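Local coordinates for protein 3,4-dihydroxy-2-butanone 4-phosphate synthase (Candida albicans, PDB 1TKS) that converts D-ribulose 5-phosphate to formate and 3,4-dihydroxy-2-butanone 4-phosphate, a step of riboflavin biosynthesis, at residues G18-V23 / M47-R52; C59-E64 / G144-A149; R66-E71 / P131-P136; A114-K119 / G157-G162. All coordinates share one frame; numbering follows the deposited sequence.

Interaction 1 of 4, residues G18-V23 / M47-R52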
loop_
_atom_site.group_PDB
_atom_site.type_symbol
_atom_site.label_atom_id
_atom_site.label_comp_id
_atom_site.label_asym_id
_atom_site.label_seq_id
_atom_site.Cartn_x
_atom_site.Cartn_y
_atom_site.Cartn_z
ATOM N N GLY B 18 18.119 13.242 -6.951
ATOM C CA GLY B 18 16.836 13.030 -6.301
ATOM C C GLY B 18 15.597 12.932 -7.171
ATOM O O GLY B 18 14.478 13.072 -6.675
ATOM N N GLU B 19 15.777 12.695 -8.463
ATOM C CA GLU B 19 14.631 12.575 -9.347
ATOM C C GLU B 19 14.172 11.136 -9.414
ATOM O O GLU B 19 14.913 10.207 -9.081
ATOM C CB GLU B 19 14.971 13.022 -10.770
ATOM C CG GLU B 19 15.560 14.404 -10.892
ATOM C CD GLU B 19 15.735 14.823 -12.337
ATOM O OE1 GLU B 19 16.634 15.645 -12.609
ATOM O OE2 GLU B 19 14.967 14.338 -13.199
ATOM N N PHE B 20 12.934 10.973 -9.852
ATOM C CA PHE B 20 12.344 9.663 -10.038
ATOM C C PHE B 20 12.766 9.212 -11.427
ATOM O O PHE B 20 13.169 10.023 -12.266
ATOM C CB PHE B 20 10.818 9.749 -10.042
ATOM C CG PHE B 20 10.189 9.700 -8.689
ATOM C CD1 PHE B 20 9.591 10.829 -8.139
ATOM C CD2 PHE B 20 10.155 8.507 -7.976
ATOM C CE1 PHE B 20 8.958 10.762 -6.896
ATOM C CE2 PHE B 20 9.526 8.435 -6.737
ATOM C CZ PHE B 20 8.928 9.565 -6.196
ATOM N N LEU B 21 12.675 7.912 -11.651
ATOM C CA LEU B 21 12.942 7.323 -12.949
ATOM C C LEU B 21 11.805 6.334 -13.149
ATOM O O LEU B 21 11.377 5.676 -12.202
ATOM C CB LEU B 21 14.280 6.578 -12.981
ATOM C CG LEU B 21 15.546 7.425 -13.080
ATOM C CD1 LEU B 21 16.769 6.515 -13.057
ATOM C CD2 LEU B 21 15.526 8.244 -14.363
ATOM N N ILE B 22 11.279 6.274 -14.366
ATOM C CA ILE B 22 10.232 5.319 -14.687
ATOM C C ILE B 22 11.041 4.144 -15.209
ATOM O O ILE B 22 11.869 4.304 -16.107
ATOM C CB ILE B 22 9.291 5.846 -15.782
ATOM C CG1 ILE B 22 8.515 7.049 -15.249
ATOM C CG2 ILE B 22 8.327 4.743 -16.222
ATOM C CD1 ILE B 22 7.770 7.839 -16.313
ATOM N N VAL B 23 10.817 2.971 -14.632
ATOM C CA VAL B 23 11.568 1.787 -15.016
ATOM C C VAL B 23 10.697 0.660 -15.570
ATOM O O VAL B 23 9.745 0.234 -14.921
ATOM C CB VAL B 23 12.370 1.267 -13.797
ATOM C CG1 VAL B 23 13.159 0.034 -14.167
ATOM C CG2 VAL B 23 13.307 2.363 -13.291
ATOM N N MET B 47 7.104 11.599 -1.748
ATOM C CA MET B 47 6.371 10.402 -1.342
ATOM C C MET B 47 4.891 10.622 -1.656
ATOM O O MET B 47 4.186 9.703 -2.070
ATOM C CB MET B 47 6.537 10.133 0.156
ATOM C CG MET B 47 5.733 8.925 0.644
ATOM S SD MET B 47 6.237 7.327 -0.057
ATOM C CE MET B 47 5.268 7.181 -1.492
ATOM N N ALA B 48 4.420 11.848 -1.449
ATOM C CA ALA B 48 3.027 12.155 -1.732
ATOM C C ALA B 48 2.790 11.967 -3.230
ATOM O O ALA B 48 1.731 11.493 -3.647
ATOM C CB ALA B 48 2.695 13.583 -1.319
ATOM N N PHE B 49 3.784 12.340 -4.034
ATOM C CA PHE B 49 3.701 12.206 -5.481
ATOM C C PHE B 49 3.664 10.728 -5.844
ATOM O O PHE B 49 2.818 10.288 -6.630
ATOM C CB PHE B 49 4.912 12.871 -6.141
ATOM C CG PHE B 49 4.891 12.827 -7.644
ATOM C CD1 PHE B 49 4.229 13.809 -8.377
ATOM C CD2 PHE B 49 5.561 11.815 -8.330
ATOM C CE1 PHE B 49 4.235 13.785 -9.774
ATOM C CE2 PHE B 49 5.572 11.781 -9.723
ATOM C CZ PHE B 49 4.908 12.774 -10.449
ATOM N N LEU B 50 4.577 9.958 -5.262
ATOM C CA LEU B 50 4.642 8.525 -5.532
ATOM C C LEU B 50 3.311 7.845 -5.212
ATOM O O LEU B 50 2.794 7.079 -6.017
ATOM C CB LEU B 50 5.775 7.886 -4.710
ATOM C CG LEU B 50 5.969 6.375 -4.893
ATOM C CD1 LEU B 50 6.226 6.057 -6.369
ATOM C CD2 LEU B 50 7.137 5.899 -4.046
ATOM N N VAL B 51 2.762 8.128 -4.033
ATOM C CA VAL B 51 1.490 7.535 -3.625
ATOM C C VAL B 51 0.343 7.975 -4.536
ATOM O O VAL B 51 -0.473 7.158 -4.957
ATOM C CB VAL B 51 1.150 7.898 -2.157
ATOM C CG1 VAL B 51 -0.264 7.453 -1.808
ATOM C CG2 VAL B 51 2.140 7.219 -1.222
ATOM N N ARG B 52 0.296 9.263 -4.854
ATOM C CA ARG B 52 -0.763 9.809 -5.697
ATOM C C ARG B 52 -0.946 9.120 -7.046
ATOM O O ARG B 52 -2.077 8.931 -7.499
ATOM C CB ARG B 52 -0.520 11.306 -5.923
ATOM C CG ARG B 52 -1.348 11.920 -7.041
ATOM C CD ARG B 52 -2.821 12.049 -6.690
ATOM N NE ARG B 52 -3.557 12.616 -7.816
ATOM C CZ ARG B 52 -3.902 11.931 -8.901
ATOM N NH1 ARG B 52 -3.592 10.646 -9.001
ATOM N NH2 ARG B 52 -4.535 12.534 -9.898
#

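Interaction 2 of 4, residues C59-E64 / G144-A149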
loop_
_atom_site.group_PDB
_atom_site.type_symbol
_atom_site.label_atom_id
_atom_site.label_comp_id
_atom_site.label_asym_id
_atom_site.label_seq_id
_atom_site.Cartn_x
_atom_site.Cartn_y
_atom_site.Cartn_z
ATOM N N CYS B 59 7.227 0.118 -1.554
ATOM C CA CYS B 59 8.295 -0.769 -1.114
ATOM C C CYS B 59 9.662 -0.100 -1.107
ATOM O O CYS B 59 9.918 0.836 -1.867
ATOM C CB CYS B 59 8.326 -2.009 -2.009
ATOM S SG CYS B 59 6.798 -2.989 -1.959
ATOM N N VAL B 60 10.539 -0.595 -0.241
ATOM C CA VAL B 60 11.875 -0.043 -0.126
ATOM C C VAL B 60 12.944 -1.114 -0.319
ATOM O O VAL B 60 13.305 -1.829 0.616
ATOM C CB VAL B 60 12.072 0.652 1.243
ATOM C CG1 VAL B 60 13.508 1.136 1.385
ATOM C CG2 VAL B 60 11.109 1.832 1.367
ATOM N N PRO B 61 13.439 -1.259 -1.558
ATOM C CA PRO B 61 14.478 -2.250 -1.854
ATOM C C PRO B 61 15.748 -1.935 -1.065
ATOM O O PRO B 61 16.199 -0.790 -1.036
ATOM C CB PRO B 61 14.684 -2.085 -3.353
ATOM C CG PRO B 61 13.315 -1.764 -3.830
ATOM C CD PRO B 61 12.841 -0.746 -2.806
ATOM N N LEU B 62 16.303 -2.959 -0.423
ATOM C CA LEU B 62 17.530 -2.842 0.358
ATOM C C LEU B 62 18.360 -4.073 0.039
ATOM O O LEU B 62 17.820 -5.087 -0.399
ATOM C CB LEU B 62 17.222 -2.844 1.858
ATOM C CG LEU B 62 16.305 -1.753 2.402
ATOM C CD1 LEU B 62 15.920 -2.084 3.836
ATOM C CD2 LEU B 62 17.008 -0.410 2.320
ATOM N N SER B 63 19.669 -4.004 0.242
ATOM C CA SER B 63 20.481 -5.180 -0.017
ATOM C C SER B 63 20.220 -6.153 1.129
ATOM O O SER B 63 19.819 -5.743 2.221
ATOM C CB SER B 63 21.966 -4.817 -0.057
ATOM O OG SER B 63 22.389 -4.314 1.201
ATOM N N GLU B 64 20.425 -7.442 0.881
ATOM C CA GLU B 64 20.230 -8.440 1.928
ATOM C C GLU B 64 21.124 -8.113 3.121
ATOM O O GLU B 64 20.716 -8.262 4.274
ATOM C CB GLU B 64 20.558 -9.841 1.397
ATOM C CG GLU B 64 19.398 -10.495 0.650
ATOM C CD GLU B 64 19.765 -11.827 0.014
ATOM O OE1 GLU B 64 20.681 -12.506 0.522
ATOM O OE2 GLU B 64 19.124 -12.206 -0.988
ATOM N N GLY B 144 15.073 -8.288 -11.209
ATOM C CA GLY B 144 13.868 -7.767 -10.591
ATOM C C GLY B 144 13.936 -6.269 -10.378
ATOM O O GLY B 144 15.018 -5.680 -10.405
ATOM N N HIS B 145 12.787 -5.634 -10.170
ATOM C CA HIS B 145 12.795 -4.195 -9.948
ATOM C C HIS B 145 13.442 -3.881 -8.604
ATOM O O HIS B 145 13.934 -2.775 -8.386
ATOM C CB HIS B 145 11.376 -3.630 -10.015
ATOM C CG HIS B 145 10.757 -3.729 -11.377
ATOM N ND1 HIS B 145 9.621 -3.039 -11.729
ATOM C CD2 HIS B 145 11.125 -4.437 -12.471
ATOM C CE1 HIS B 145 9.314 -3.314 -12.987
ATOM N NE2 HIS B 145 10.209 -4.159 -13.458
ATOM N N THR B 146 13.445 -4.862 -7.706
ATOM C CA THR B 146 14.063 -4.692 -6.397
ATOM C C THR B 146 15.558 -4.534 -6.622
ATOM O O THR B 146 16.177 -3.592 -6.120
ATOM C CB THR B 146 13.814 -5.914 -5.494
ATOM O OG1 THR B 146 12.415 -6.020 -5.221
ATOM C CG2 THR B 146 14.569 -5.774 -4.178
ATOM N N GLU B 147 16.134 -5.459 -7.383
ATOM C CA GLU B 147 17.556 -5.399 -7.689
ATOM C C GLU B 147 17.867 -4.132 -8.479
ATOM O O GLU B 147 18.912 -3.515 -8.280
ATOM C CB GLU B 147 17.989 -6.622 -8.503
ATOM C CG GLU B 147 18.122 -7.926 -7.714
ATOM C CD GLU B 147 16.788 -8.444 -7.190
ATOM O OE1 GLU B 147 15.783 -8.347 -7.928
ATOM O OE2 GLU B 147 16.755 -8.968 -6.060
ATOM N N ALA B 148 16.962 -3.738 -9.371
ATOM C CA ALA B 148 17.186 -2.541 -10.168
ATOM C C ALA B 148 17.318 -1.300 -9.291
ATOM O O ALA B 148 18.213 -0.475 -9.502
ATOM C CB ALA B 148 16.056 -2.357 -11.167
ATOM N N ALA B 149 16.437 -1.168 -8.303
ATOM C CA ALA B 149 16.475 -0.016 -7.401
ATOM C C ALA B 149 17.806 0.069 -6.657
ATOM O O ALA B 149 18.433 1.125 -6.617
ATOM C CB ALA B 149 15.314 -0.088 -6.398
#

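Interaction 3 of 4, residues R66-E71 / P131-P136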
loop_
_atom_site.group_PDB
_atom_site.type_symbol
_atom_site.label_atom_id
_atom_site.label_comp_id
_atom_site.label_asym_id
_atom_site.label_seq_id
_atom_site.Cartn_x
_atom_site.Cartn_y
_atom_site.Cartn_z
ATOM N N ARG B 66 22.132 -5.195 4.173
ATOM C CA ARG B 66 21.574 -4.079 4.925
ATOM C C ARG B 66 20.351 -4.514 5.727
ATOM O O ARG B 66 20.218 -4.162 6.896
ATOM C CB ARG B 66 21.193 -2.932 3.982
ATOM C CG ARG B 66 20.521 -1.757 4.686
ATOM C CD ARG B 66 21.416 -1.170 5.771
ATOM N NE ARG B 66 22.507 -0.364 5.227
ATOM C CZ ARG B 66 22.358 0.863 4.736
ATOM N NH1 ARG B 66 23.406 1.525 4.262
ATOM N NH2 ARG B 66 21.162 1.437 4.724
ATOM N N ALA B 67 19.459 -5.274 5.100
ATOM C CA ALA B 67 18.265 -5.748 5.788
ATOM C C ALA B 67 18.678 -6.561 7.017
ATOM O O ALA B 67 18.046 -6.470 8.067
ATOM C CB ALA B 67 17.411 -6.600 4.847
ATOM N N ASN B 68 19.747 -7.345 6.885
ATOM C CA ASN B 68 20.233 -8.151 8.002
ATOM C C ASN B 68 20.748 -7.261 9.133
ATOM O O ASN B 68 20.501 -7.533 10.311
ATOM C CB ASN B 68 21.350 -9.105 7.551
ATOM C CG ASN B 68 20.836 -10.243 6.678
ATOM O OD1 ASN B 68 19.669 -10.630 6.761
ATOM N ND2 ASN B 68 21.716 -10.800 5.853
ATOM N N GLN B 69 21.462 -6.197 8.776
ATOM C CA GLN B 69 22.006 -5.279 9.776
ATOM C C GLN B 69 20.889 -4.610 10.569
ATOM O O GLN B 69 21.002 -4.422 11.781
ATOM C CB GLN B 69 22.871 -4.205 9.105
ATOM C CG GLN B 69 23.549 -3.263 10.092
ATOM C CD GLN B 69 24.472 -2.261 9.421
ATOM O OE1 GLN B 69 24.020 -1.342 8.736
ATOM N NE2 GLN B 69 25.777 -2.439 9.608
ATOM N N LEU B 70 19.808 -4.260 9.878
ATOM C CA LEU B 70 18.668 -3.607 10.510
ATOM C C LEU B 70 17.701 -4.602 11.144
ATOM O O LEU B 70 16.686 -4.207 11.713
ATOM C CB LEU B 70 17.920 -2.754 9.482
ATOM C CG LEU B 70 18.687 -1.555 8.916
ATOM C CD1 LEU B 70 17.860 -0.880 7.833
ATOM C CD2 LEU B 70 19.006 -0.576 10.040
ATOM N N GLU B 71 18.031 -5.888 11.052
ATOM C CA GLU B 71 17.200 -6.953 11.602
ATOM C C GLU B 71 15.813 -6.975 10.972
ATOM O O GLU B 71 14.797 -6.991 11.667
ATOM C CB GLU B 71 17.083 -6.820 13.124
ATOM C CG GLU B 71 18.407 -6.986 13.853
ATOM C CD GLU B 71 18.254 -6.976 15.364
ATOM O OE1 GLU B 71 19.282 -7.082 16.062
ATOM O OE2 GLU B 71 17.108 -6.861 15.848
ATOM N N PRO B 131 9.906 -3.179 3.240
ATOM C CA PRO B 131 11.285 -3.324 2.762
ATOM C C PRO B 131 11.381 -4.576 1.892
ATOM O O PRO B 131 10.676 -5.557 2.131
ATOM C CB PRO B 131 12.100 -3.475 4.054
ATOM C CG PRO B 131 11.247 -2.797 5.095
ATOM C CD PRO B 131 9.851 -3.241 4.709
ATOM N N LEU B 132 12.249 -4.536 0.884
ATOM C CA LEU B 132 12.446 -5.674 -0.013
ATOM C C LEU B 132 13.924 -6.035 -0.021
ATOM O O LEU B 132 14.775 -5.150 -0.014
ATOM C CB LEU B 132 12.009 -5.327 -1.435
ATOM C CG LEU B 132 10.573 -4.842 -1.615
ATOM C CD1 LEU B 132 10.257 -4.743 -3.100
ATOM C CD2 LEU B 132 9.614 -5.800 -0.932
ATOM N N ARG B 133 14.226 -7.330 -0.036
ATOM C CA ARG B 133 15.614 -7.784 -0.030
ATOM C C ARG B 133 16.170 -8.082 -1.418
ATOM O O ARG B 133 15.762 -9.047 -2.066
ATOM C CB ARG B 133 15.751 -9.031 0.847
ATOM C CG ARG B 133 15.445 -8.786 2.315
ATOM C CD ARG B 133 15.681 -10.038 3.148
ATOM N NE ARG B 133 17.104 -10.371 3.176
ATOM C CZ ARG B 133 17.641 -11.330 3.923
ATOM N NH1 ARG B 133 16.876 -12.068 4.716
ATOM N NH2 ARG B 133 18.947 -11.546 3.878
ATOM N N ALA B 134 17.107 -7.256 -1.869
ATOM C CA ALA B 134 17.726 -7.448 -3.178
ATOM C C ALA B 134 18.836 -8.492 -3.054
ATOM O O ALA B 134 19.663 -8.420 -2.145
ATOM C CB ALA B 134 18.299 -6.129 -3.683
ATOM N N VAL B 135 18.859 -9.457 -3.968
ATOM C CA VAL B 135 19.869 -10.510 -3.920
ATOM C C VAL B 135 21.269 -10.010 -4.262
ATOM O O VAL B 135 21.434 -9.046 -5.014
ATOM C CB VAL B 135 19.519 -11.683 -4.880
ATOM C CG1 VAL B 135 18.155 -12.245 -4.533
ATOM C CG2 VAL B 135 19.551 -11.218 -6.338
ATOM N N PRO B 136 22.301 -10.651 -3.687
ATOM C CA PRO B 136 23.688 -10.262 -3.954
ATOM C C PRO B 136 23.947 -10.394 -5.451
ATOM O O PRO B 136 23.539 -11.379 -6.071
ATOM C CB PRO B 136 24.489 -11.277 -3.148
ATOM C CG PRO B 136 23.607 -11.550 -1.983
ATOM C CD PRO B 136 22.241 -11.675 -2.629
HETATM O O HOH W 1 21.318 -13.286 4.339
HETATM O O HOH W 2 18.422 -13.419 6.933
#

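Interaction 4 of 4, residues A114-K119 / G157-G162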
loop_
_atom_site.group_PDB
_atom_site.type_symbol
_atom_site.label_atom_id
_atom_site.label_comp_id
_atom_site.label_asym_id
_atom_site.label_seq_id
_atom_site.Cartn_x
_atom_site.Cartn_y
_atom_site.Cartn_z
ATOM N N ALA B 114 17.741 3.874 4.611
ATOM C CA ALA B 114 18.956 4.087 3.832
ATOM C C ALA B 114 20.103 4.634 4.688
ATOM O O ALA B 114 21.270 4.367 4.406
ATOM C CB ALA B 114 18.676 5.034 2.669
ATOM N N ASN B 115 19.768 5.384 5.736
ATOM C CA ASN B 115 20.772 5.991 6.615
ATOM C C ASN B 115 21.685 4.970 7.295
ATOM O O ASN B 115 21.225 4.126 8.059
ATOM C CB ASN B 115 20.085 6.845 7.685
ATOM C CG ASN B 115 21.032 7.834 8.338
ATOM O OD1 ASN B 115 22.156 7.489 8.703
ATOM N ND2 ASN B 115 20.576 9.072 8.497
ATOM N N PRO B 116 23.001 5.048 7.031
ATOM C CA PRO B 116 23.992 4.133 7.610
ATOM C C PRO B 116 24.035 4.141 9.134
ATOM O O PRO B 116 24.474 3.172 9.751
ATOM C CB PRO B 116 25.313 4.621 7.016
ATOM C CG PRO B 116 24.911 5.268 5.745
ATOM C CD PRO B 116 23.649 6.004 6.119
ATOM N N ASN B 117 23.586 5.234 9.741
ATOM C CA ASN B 117 23.606 5.340 11.193
ATOM C C ASN B 117 22.388 4.716 11.864
ATOM O O ASN B 117 22.359 4.571 13.087
ATOM C CB ASN B 117 23.732 6.807 11.613
ATOM C CG ASN B 117 24.994 7.456 11.083
ATOM O OD1 ASN B 117 26.097 6.941 11.274
ATOM N ND2 ASN B 117 24.842 8.593 10.414
ATOM N N SER B 118 21.385 4.342 11.076
ATOM C CA SER B 118 20.192 3.736 11.647
ATOM C C SER B 118 20.512 2.404 12.295
ATOM O O SER B 118 21.373 1.657 11.822
ATOM C CB SER B 118 19.117 3.537 10.579
ATOM O OG SER B 118 18.607 4.783 10.149
ATOM N N LYS B 119 19.805 2.114 13.381
ATOM C CA LYS B 119 19.992 0.878 14.123
ATOM C C LYS B 119 18.694 0.079 14.159
ATOM O O LYS B 119 17.604 0.635 14.011
ATOM C CB LYS B 119 20.440 1.195 15.551
ATOM C CG LYS B 119 21.694 2.051 15.631
ATOM C CD LYS B 119 22.092 2.304 17.074
ATOM C CE LYS B 119 23.265 3.270 17.172
ATOM N NZ LYS B 119 24.464 2.787 16.433
ATOM N N GLY B 157 26.276 6.193 -6.578
ATOM C CA GLY B 157 27.161 6.478 -5.460
ATOM C C GLY B 157 26.439 6.703 -4.143
ATOM O O GLY B 157 27.022 7.205 -3.185
ATOM N N LEU B 158 25.170 6.309 -4.096
ATOM C CA LEU B 158 24.333 6.480 -2.913
ATOM C C LEU B 158 24.223 5.196 -2.079
ATOM O O LEU B 158 24.767 4.153 -2.451
ATOM C CB LEU B 158 22.937 6.941 -3.357
ATOM C CG LEU B 158 22.867 8.244 -4.167
ATOM C CD1 LEU B 158 21.493 8.410 -4.806
ATOM C CD2 LEU B 158 23.185 9.422 -3.255
ATOM N N GLN B 159 23.535 5.272 -0.943
ATOM C CA GLN B 159 23.353 4.091 -0.100
ATOM C C GLN B 159 22.580 3.059 -0.924
ATOM O O GLN B 159 21.721 3.420 -1.727
ATOM C CB GLN B 159 22.563 4.446 1.166
ATOM C CG GLN B 159 23.275 5.408 2.113
ATOM C CD GLN B 159 24.579 4.844 2.641
ATOM O OE1 GLN B 159 24.649 3.677 3.027
ATOM N NE2 GLN B 159 25.614 5.676 2.681
ATOM N N PRO B 160 22.880 1.762 -0.741
ATOM C CA PRO B 160 22.215 0.673 -1.471
ATOM C C PRO B 160 20.758 0.505 -1.058
ATOM O O PRO B 160 20.360 -0.541 -0.547
ATOM C CB PRO B 160 23.066 -0.543 -1.114
ATOM C CG PRO B 160 23.489 -0.233 0.293
ATOM C CD PRO B 160 23.890 1.223 0.186
ATOM N N ALA B 161 19.966 1.543 -1.298
ATOM C CA ALA B 161 18.561 1.529 -0.926
ATOM C C ALA B 161 17.747 2.385 -1.882
ATOM O O ALA B 161 18.170 3.471 -2.270
ATOM C CB ALA B 161 18.406 2.057 0.497
ATOM N N GLY B 162 16.578 1.884 -2.263
ATOM C CA GLY B 162 15.711 2.635 -3.155
ATOM C C GLY B 162 14.275 2.538 -2.677
ATOM O O GLY B 162 13.995 1.920 -1.652
#

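Interaction 1 of 4, residues G18-V23 / M47-R52
Phe20 reaches across from residues 18-23 to helix 44-52 and meets Phe49 and Leu50 there. No hydrogen bond links residues 18-23 to 47-52. The contact is apolar, small and buried. The backbones stay well apart, with CA of Phe20 and CA of Leu50 separated by 9.0 Å. The Phe20 side chain spans this gap. Its CG stands anti to its own carbonyl carbon (chi1 -86°), and the ring extends toward the helix.

The outer part of the ring does the touching. CE1 of Phe20 lies 3.8 Å from CD2 of Phe49. CZ of Phe20 lies 3.9 Å from CB of Leu50, and CE2 of Phe20 is 4.1 Å from CD1 of Leu50. One ring therefore packs on two consecutive helix residues.

The ring planes of Phe20 and Phe49 are moderately inclined to each other. The pair is oblique, neither a stack nor a T-shape. The two side chains slide past each other in opposite directions. Phe49 is extended from the helix, with CG anti to the backbone N (chi1 -178°), which places CD2 against the Phe20 ring. Leu50 runs at about a right angle to Phe20 and presents CB and one methyl branch.

The contact ties the helix to the mixed sheet. Phe20 also packs on Met37 and Leu50 on Leu35, both of the neighbouring strand 34-38. Phe49 makes edge-to-face pairs with Tyr53 and His188. Met47, Ala48 and Val51 turn to helix 103-114, so helix 44-52 lies between that helix and the strands.

Interaction 2 of 4, residues C59-E64 / G144-A149
Strand 59-63 passes close to the first turn of helix 145-155, and the CA atoms of Pro61 and Thr146 come within 5.2 Å. The strand is paired in parallel with strand 129-134 and packs on the N-terminal turn of the helix, where Gly144 is the N-cap residue. Gly144, His145 and Thr146 probably belong to the D-ribulose 5-phosphate site, and His145 probably also binds magnesium.

Pro61 carries the strand side of the contact. Its pyrrolidine ring fits against the helix between Thr146 and Ala149, which are one turn apart. CG of Pro61 is 3.7 Å from CB of Ala149, and its CB touches the same methyl. CB of Pro61 also lies 3.8 Å from CG2 of Thr146. That methyl is anti to the backbone N of Thr146, while OG1 takes the position anti to the carbonyl carbon (chi1 -65°). The threonine thus gives its carbon branch to the proline. The contact is buried and made without hydrogen bonds between the two segments.

Polar side chains at the helix start have partners elsewhere. His145 ND1 bonds to Asp34 and NE2 to Asp25, which would fix the imidazole in place. Asp34 is itself a probable substrate ligand. Glu147 forms a salt bridge with Arg142 and accepts a bond from Val135 N.

Within the helix, Ala149 N bonds to His145 O at 3.0 Å. The nearest approach to the proline ring is a backbone oxygen, with Thr146 O 3.5 Å from Pro61 CB.

Interaction 3 of 4, residues R66-E71 / P131-P136
Arg133 and Asn68 meet near the protein surface, and Ala67 packs its methyl on the aliphatic part of the arginine. The apolar part is a single contact. CB of Ala67 points toward strand 129-134 and lies 3.9 Å from CG of Arg133. The arginine NE is near the same methyl.

The polar part is a close approach without a direct hydrogen bond. Asn68 OD1 sits over one face of the guanidinium, 3.1 Å from Arg133 NH2. A donor N-H lies in the guanidinium plane, so the angle for a bond is poor. The amide and guanidinium planes are 82° apart, and the two side chains cross at about a right angle. The arginine chain bends at chi3 (67°), which turns one face of the guanidinium to Asn68 OD1.

Two waters make the links that the side chains do not make directly. The first accepts from Asn68 ND2 at 2.9 Å and from Arg133 NH2 at 3.0 Å. It lies in the guanidinium plane, at the edge. The second donates to Asn68 OD1 at 3.1 Å and accepts from Arg133 NH1 at 3.0 Å. Both ends of the amide are thus joined to the arginine through water. These bridges would help to hold both flat groups in their rotation.

Helix 64-69 follows strand 59-63 directly, and that strand pairs in parallel with 129-134. The contact lays the helix beside the second strand of this pair. Glu71, with positive phi, ends the helix in a Schellman motif. Across the strand, Leu132 and Ala134 pack on helix 145-155.

Interaction 4 of 4, residues A114-K119 / G157-G162
Two connecting loops meet here, one leaving helix 103-114 and the other leading into strand 162-166. In the first, residues 115-118 form a type I beta turn, and Asn115 adds an Asx turn. Its OD1 accepts from Asn117 N at 2.9 Å, while its backbone O accepts from Ser118 N. In the second loop, Pro160 is the centre of an inverse gamma turn between Gln159 and Ala161.

The inner part of the contact is a pair of methyls. CB of Ala114 and CB of Ala161 are 3.7 Å apart, and the CA atoms of these residues come within 5.4 Å. Small side chains let the two backbones approach this closely.

Farther out, Gln159 lies against the end of the helix. Its CB and CG pass the carbonyl oxygen of Ala114, with CG 3.2 Å from that O. The chain then bends at chi2 (-61°). The closeness of its amide to Pro116 is doubtful. No hydrogen bond joins the two loops directly. Arg66 links them instead: NH2 bonds to Ala114 O, and NH1 makes a weak bond to Gln159 OE1.

Ala114 and Ala161 both pack on Ala39, just after strand 34-38, and Gln159 N bonds to the adjacent Glu40. Ala161 O accepts from Ser153 of helix 145-155, while Gly162 pairs with Pro61 of strand 59-63.

Overall arrangement
Interaction 1 comes first along the chain and closes before the others open. Interaction 3 lies within the chain span between the segments of interaction 2, while interaction 4 crosses both. Interactions 2 and 3, about 9 Å apart between centres, share the parallel strands 59-63 and 129-134, where Leu62 probably bonds to Leu132 and Ala134. The centre of interaction 4 is about 12 Å from that of interaction 2. Pro61 O probably bonds to Gly162 N, which joins strand 59-63 to strand 162-166 of the mixed sheet. Arg66 of interaction 3 bonds to Ala114 O of interaction 4. Interactions 1 and 3 are about 22 Å apart between centres. Interaction 1 touches interaction 2 through Val23 and His145, at the probable substrate site.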